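Local atomic coordinates of toxin 2A (Paenibacillus larvae, PDB entry 5URP), a protein that is an ADP-ribosyltransferase toxin and virulence factor, which by its family probably transfers ADP-ribose from NAD+ to a target protein. Residues A[166-179]-A[189-201]. Numbering follows the deposited sequence.
Sequences IELKIPKGGNAGYV and LEMLLPRDTKYYI
Gly177 and Leu192 form an antiparallel hydrogen-bonded pair. Leu192 N donates to Gly177 O at 2.8 Å, and Gly177 N donates back to Leu192 O. A third bond runs from Val179 N to Glu190 O at 3.0 Å and meets the carbonyl nearly head-on, with a C=O...N angle of 163°. Tyr178 and Met191 are the non-hydrogen-bonded pair between them. Their side chains cross at about a right angle, and Met191 SD lies at the edge of the Tyr178 ring, 4.9 Å from its centroid, a Met-aromatic contact. Bends at chi2 and chi3 (-69° and -61°) fold the Met191 chain back, which brings CE to 3.8 Å from Ala176 CB. Beyond the ladder, Leu193 CD2 packs on Ala176 CB at 3.7 Å and meets Ile170 CD1 tip to tip. Leu193 CD1, the other methyl, meets Leu168 CD2 tip to tip at 3.7 Å. Leu168 CD1 rests against Tyr199 CB at 3.8 Å. Thr197 OG1 donates to Pro194 O within the turn after strand 190-193. Leu153 touches both Tyr178 and Met191. Glu190 OE1 bonds a glycerol, probably from the crystallisation liquor, and Glu190 OE2 bonds Ser150 OG. Ser150 opens a Ser-Thr-Ser sequence, and Glu190 lies two residues after a glutamine, consistent with the Gln-X-Glu motif of C3-like ADP-ribosyltransferases and its probable active-site glutamate.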
loop_
_atom_site.group_PDB
_atom_site.type_symbol
_atom_site.label_atom_id
_atom_site.label_comp_id
_atom_site.label_asym_id
_atom_site.label_seq_id
_atom_site.Cartn_x
_atom_site.Cartn_y
_atom_site.Cartn_z
ATOM N N ILE A 166 1.898 4.401 -7.103
ATOM C CA ILE A 166 2.950 4.629 -6.112
ATOM C C ILE A 166 3.923 3.475 -6.216
ATOM O O ILE A 166 3.511 2.303 -6.187
ATOM C CB ILE A 166 2.395 4.704 -4.683
ATOM C CG1 ILE A 166 1.259 5.714 -4.543
ATOM C CG2 ILE A 166 3.558 5.017 -3.709
ATOM C CD1 ILE A 166 0.579 5.662 -3.151
ATOM N N GLU A 167 5.205 3.799 -6.343
ATOM C CA GLU A 167 6.301 2.840 -6.251
ATOM C C GLU A 167 7.002 3.134 -4.921
ATOM O O GLU A 167 7.583 4.208 -4.755
ATOM C CB GLU A 167 7.254 2.977 -7.433
ATOM C CG GLU A 167 8.460 2.076 -7.390
ATOM C CD GLU A 167 9.259 2.079 -8.696
ATOM O OE1 GLU A 167 8.650 2.137 -9.791
ATOM O OE2 GLU A 167 10.494 1.988 -8.622
ATOM N N LEU A 168 6.932 2.198 -3.981
ATOM C CA LEU A 168 7.340 2.461 -2.601
ATOM C C LEU A 168 8.484 1.544 -2.217
ATOM O O LEU A 168 8.388 0.328 -2.364
ATOM C CB LEU A 168 6.132 2.248 -1.683
ATOM C CG LEU A 168 6.290 2.498 -0.215
ATOM C CD1 LEU A 168 6.418 3.990 -0.011
ATOM C CD2 LEU A 168 5.066 1.956 0.487
ATOM N N LYS A 169 9.568 2.114 -1.684
ATOM C CA LYS A 169 10.688 1.307 -1.230
ATOM C C LYS A 169 10.518 1.064 0.261
ATOM O O LYS A 169 10.280 2.012 1.007
ATOM C CB LYS A 169 12.015 2.016 -1.501
ATOM C CG LYS A 169 12.240 2.346 -2.965
ATOM C CD LYS A 169 13.429 3.266 -3.170
ATOM C CE LYS A 169 13.609 3.632 -4.633
ATOM N NZ LYS A 169 14.659 4.671 -4.830
ATOM N N ILE A 170 10.581 -0.195 0.681
ATOM C CA ILE A 170 10.480 -0.569 2.092
ATOM C C ILE A 170 11.871 -1.012 2.532
ATOM O O ILE A 170 12.428 -1.934 1.928
ATOM C CB ILE A 170 9.478 -1.709 2.352
ATOM C CG1 ILE A 170 8.114 -1.453 1.747
ATOM C CG2 ILE A 170 9.277 -1.896 3.849
ATOM C CD1 ILE A 170 7.269 -2.707 1.766
ATOM N N PRO A 171 12.452 -0.423 3.580
ATOM C CA PRO A 171 13.818 -0.792 3.960
ATOM C C PRO A 171 13.905 -2.134 4.666
ATOM O O PRO A 171 12.975 -2.578 5.341
ATOM C CB PRO A 171 14.231 0.334 4.917
ATOM C CG PRO A 171 12.952 0.859 5.482
ATOM C CD PRO A 171 11.948 0.741 4.334
ATOM N N LYS A 172 15.064 -2.774 4.521
ATOM C CA LYS A 172 15.335 -3.984 5.275
ATOM C C LYS A 172 15.100 -3.703 6.754
ATOM O O LYS A 172 15.427 -2.620 7.250
ATOM C CB LYS A 172 16.777 -4.452 5.030
ATOM C CG LYS A 172 17.271 -5.575 5.977
ATOM C CD LYS A 172 18.701 -5.942 5.658
ATOM C CE LYS A 172 19.173 -7.109 6.509
ATOM N NZ LYS A 172 20.290 -7.777 5.821
ATOM N N GLY A 173 14.537 -4.687 7.452
ATOM C CA GLY A 173 14.172 -4.518 8.846
ATOM C C GLY A 173 12.812 -3.886 9.055
ATOM O O GLY A 173 12.353 -3.792 10.205
ATOM N N GLY A 174 12.169 -3.416 7.991
ATOM C CA GLY A 174 10.866 -2.802 8.128
ATOM C C GLY A 174 9.785 -3.823 8.398
ATOM O O GLY A 174 9.921 -5.013 8.102
ATOM N N ASN A 175 8.680 -3.354 8.976
ATOM C CA ASN A 175 7.532 -4.226 9.225
ATOM C C ASN A 175 6.659 -4.204 7.975
ATOM O O ASN A 175 6.183 -3.147 7.565
ATOM C CB ASN A 175 6.716 -3.778 10.440
ATOM C CG ASN A 175 7.500 -3.802 11.773
ATOM O OD1 ASN A 175 7.577 -2.785 12.456
ATOM N ND2 ASN A 175 8.026 -4.961 12.165
ATOM N N ALA A 176 6.464 -5.369 7.381
ATOM C CA ALA A 176 5.567 -5.547 6.241
ATOM C C ALA A 176 5.325 -7.034 6.124
ATOM O O ALA A 176 6.264 -7.819 6.260
ATOM C CB ALA A 176 6.185 -4.978 4.966
ATOM N N GLY A 177 4.069 -7.419 5.890
ATOM C CA GLY A 177 3.695 -8.814 5.921
ATOM C C GLY A 177 3.165 -9.256 4.586
ATOM O O GLY A 177 2.299 -8.581 4.023
ATOM N N TYR A 178 3.640 -10.396 4.104
ATOM C CA TYR A 178 3.162 -10.952 2.841
ATOM C C TYR A 178 1.917 -11.762 3.164
ATOM O O TYR A 178 2.021 -12.839 3.750
ATOM C CB TYR A 178 4.228 -11.824 2.200
ATOM C CG TYR A 178 3.802 -12.386 0.875
ATOM C CD1 TYR A 178 3.638 -11.550 -0.221
ATOM C CD2 TYR A 178 3.563 -13.739 0.717
ATOM C CE1 TYR A 178 3.247 -12.060 -1.474
ATOM C CE2 TYR A 178 3.160 -14.265 -0.537
ATOM C CZ TYR A 178 3.017 -13.410 -1.613
ATOM O OH TYR A 178 2.643 -13.939 -2.832
ATOM N N VAL A 179 0.738 -11.254 2.781
ATOM C CA VAL A 179 -0.510 -11.860 3.220
ATOM C C VAL A 179 -1.198 -12.696 2.139
ATOM O O VAL A 179 -2.241 -13.278 2.431
ATOM C CB VAL A 179 -1.492 -10.798 3.770
ATOM C CG1 VAL A 179 -0.896 -10.052 4.993
ATOM C CG2 VAL A 179 -1.918 -9.810 2.695
ATOM N N LEU A 189 -0.803 -10.670 -4.446
ATOM C CA LEU A 189 0.586 -10.631 -3.957
ATOM C C LEU A 189 0.791 -9.463 -2.984
ATOM O O LEU A 189 1.751 -8.698 -3.085
ATOM C CB LEU A 189 1.610 -10.562 -5.090
ATOM C CG LEU A 189 1.534 -11.619 -6.195
ATOM C CD1 LEU A 189 2.873 -11.723 -6.903
ATOM C CD2 LEU A 189 1.039 -12.964 -5.719
ATOM N N GLU A 190 -0.128 -9.341 -2.045
ATOM C CA GLU A 190 -0.201 -8.169 -1.179
ATOM C C GLU A 190 0.857 -8.195 -0.073
ATOM O O GLU A 190 1.022 -9.201 0.628
ATOM C CB GLU A 190 -1.582 -8.053 -0.546
ATOM C CG GLU A 190 -1.705 -6.864 0.389
ATOM C CD GLU A 190 -3.096 -6.610 0.940
ATOM O OE1 GLU A 190 -4.104 -7.141 0.412
ATOM O OE2 GLU A 190 -3.175 -5.851 1.928
ATOM N N MET A 191 1.540 -7.068 0.071
ATOM C CA MET A 191 2.381 -6.762 1.227
ATOM C C MET A 191 1.611 -5.730 2.043
ATOM O O MET A 191 1.304 -4.637 1.547
ATOM C CB MET A 191 3.749 -6.215 0.813
ATOM C CG MET A 191 4.619 -7.156 0.058
ATOM S SD MET A 191 5.218 -8.538 1.046
ATOM C CE MET A 191 6.137 -7.685 2.295
ATOM N N LEU A 192 1.307 -6.062 3.293
ATOM C CA LEU A 192 0.496 -5.205 4.137
ATOM C C LEU A 192 1.413 -4.477 5.102
ATOM O O LEU A 192 2.175 -5.123 5.824
ATOM C CB LEU A 192 -0.529 -6.038 4.891
ATOM C CG LEU A 192 -1.495 -5.305 5.812
ATOM C CD1 LEU A 192 -2.253 -4.221 5.089
ATOM C CD2 LEU A 192 -2.462 -6.282 6.471
ATOM N N LEU A 193 1.346 -3.161 5.097
ATOM C CA LEU A 193 2.188 -2.361 5.988
ATOM C C LEU A 193 1.335 -1.814 7.127
ATOM O O LEU A 193 0.121 -1.614 6.991
ATOM C CB LEU A 193 2.848 -1.198 5.238
ATOM C CG LEU A 193 4.087 -1.411 4.362
ATOM C CD1 LEU A 193 4.130 -0.301 3.315
ATOM C CD2 LEU A 193 5.386 -1.362 5.082
ATOM N N PRO A 194 1.957 -1.540 8.273
ATOM C CA PRO A 194 1.225 -1.038 9.432
ATOM C C PRO A 194 0.478 0.243 9.143
ATOM O O PRO A 194 0.840 1.009 8.246
ATOM C CB PRO A 194 2.343 -0.773 10.461
ATOM C CG PRO A 194 3.473 -1.639 10.042
ATOM C CD PRO A 194 3.379 -1.798 8.561
ATOM N N ARG A 195 -0.584 0.465 9.908
ATOM C CA ARG A 195 -1.226 1.765 9.890
ATOM C C ARG A 195 -0.265 2.838 10.412
ATOM O O ARG A 195 0.717 2.544 11.084
ATOM C CB ARG A 195 -2.513 1.723 10.709
ATOM C CG ARG A 195 -2.354 1.679 12.213
ATOM C CD ARG A 195 -3.697 1.397 12.874
ATOM N NE ARG A 195 -3.576 1.238 14.313
ATOM C CZ ARG A 195 -3.672 2.217 15.199
ATOM N NH1 ARG A 195 -3.880 3.478 14.824
ATOM N NH2 ARG A 195 -3.553 1.929 16.483
ATOM N N ASP A 196 -0.561 4.088 10.057
ATOM C CA ASP A 196 0.272 5.241 10.369
ATOM C C ASP A 196 1.665 5.142 9.747
ATOM O O ASP A 196 2.647 5.649 10.310
ATOM C CB ASP A 196 0.360 5.425 11.887
ATOM C CG ASP A 196 -0.960 5.860 12.506
ATOM O OD1 ASP A 196 -1.700 6.624 11.862
ATOM O OD2 ASP A 196 -1.228 5.498 13.674
ATOM N N THR A 197 1.772 4.512 8.576
ATOM C CA THR A 197 3.041 4.486 7.869
ATOM C C THR A 197 3.367 5.871 7.324
ATOM O O THR A 197 2.515 6.558 6.752
ATOM C CB THR A 197 3.021 3.445 6.738
ATOM O OG1 THR A 197 3.123 2.126 7.294
ATOM C CG2 THR A 197 4.190 3.653 5.767
ATOM N N LYS A 198 4.622 6.263 7.512
ATOM C CA LYS A 198 5.179 7.505 7.003
ATOM C C LYS A 198 5.992 7.183 5.764
ATOM O O LYS A 198 6.790 6.249 5.780
ATOM C CB LYS A 198 6.091 8.162 8.051
ATOM C CG LYS A 198 5.372 8.737 9.236
ATOM C CD LYS A 198 6.399 9.200 10.265
ATOM C CE LYS A 198 5.805 10.137 11.304
ATOM N NZ LYS A 198 6.844 10.777 12.185
ATOM N N TYR A 199 5.769 7.923 4.680
ATOM C CA TYR A 199 6.575 7.708 3.494
ATOM C C TYR A 199 6.926 9.043 2.859
ATOM O O TYR A 199 6.107 9.964 2.803
ATOM C CB TYR A 199 5.871 6.742 2.511
ATOM C CG TYR A 199 4.478 7.073 2.028
ATOM C CD1 TYR A 199 3.357 6.854 2.825
ATOM C CD2 TYR A 199 4.276 7.514 0.735
ATOM C CE1 TYR A 199 2.075 7.117 2.354
ATOM C CE2 TYR A 199 2.997 7.763 0.253
ATOM C CZ TYR A 199 1.911 7.571 1.065
ATOM O OH TYR A 199 0.660 7.830 0.570
ATOM N N TYR A 200 8.155 9.125 2.385
ATOM C CA TYR A 200 8.714 10.351 1.851
ATOM C C TYR A 200 8.706 10.304 0.336
ATOM O O TYR A 200 9.179 9.329 -0.250
ATOM C CB TYR A 200 10.142 10.541 2.360
ATOM C CG TYR A 200 10.862 11.752 1.824
ATOM C CD1 TYR A 200 10.660 13.022 2.368
ATOM C CD2 TYR A 200 11.793 11.624 0.806
ATOM C CE1 TYR A 200 11.322 14.120 1.870
ATOM C CE2 TYR A 200 12.461 12.720 0.302
ATOM C CZ TYR A 200 12.237 13.968 0.861
ATOM O OH TYR A 200 12.907 15.062 0.396
ATOM N N ILE A 201 8.218 11.379 -0.282
ATOM C CA ILE A 201 8.094 11.454 -1.739
ATOM C C ILE A 201 9.380 12.011 -2.347
ATOM O O ILE A 201 9.713 13.191 -2.181
ATOM C CB ILE A 201 6.875 12.284 -2.144
ATOM C CG1 ILE A 201 5.608 11.587 -1.617
ATOM C CG2 ILE A 201 6.782 12.366 -3.685
ATOM C CD1 ILE A 201 4.342 12.372 -1.851
#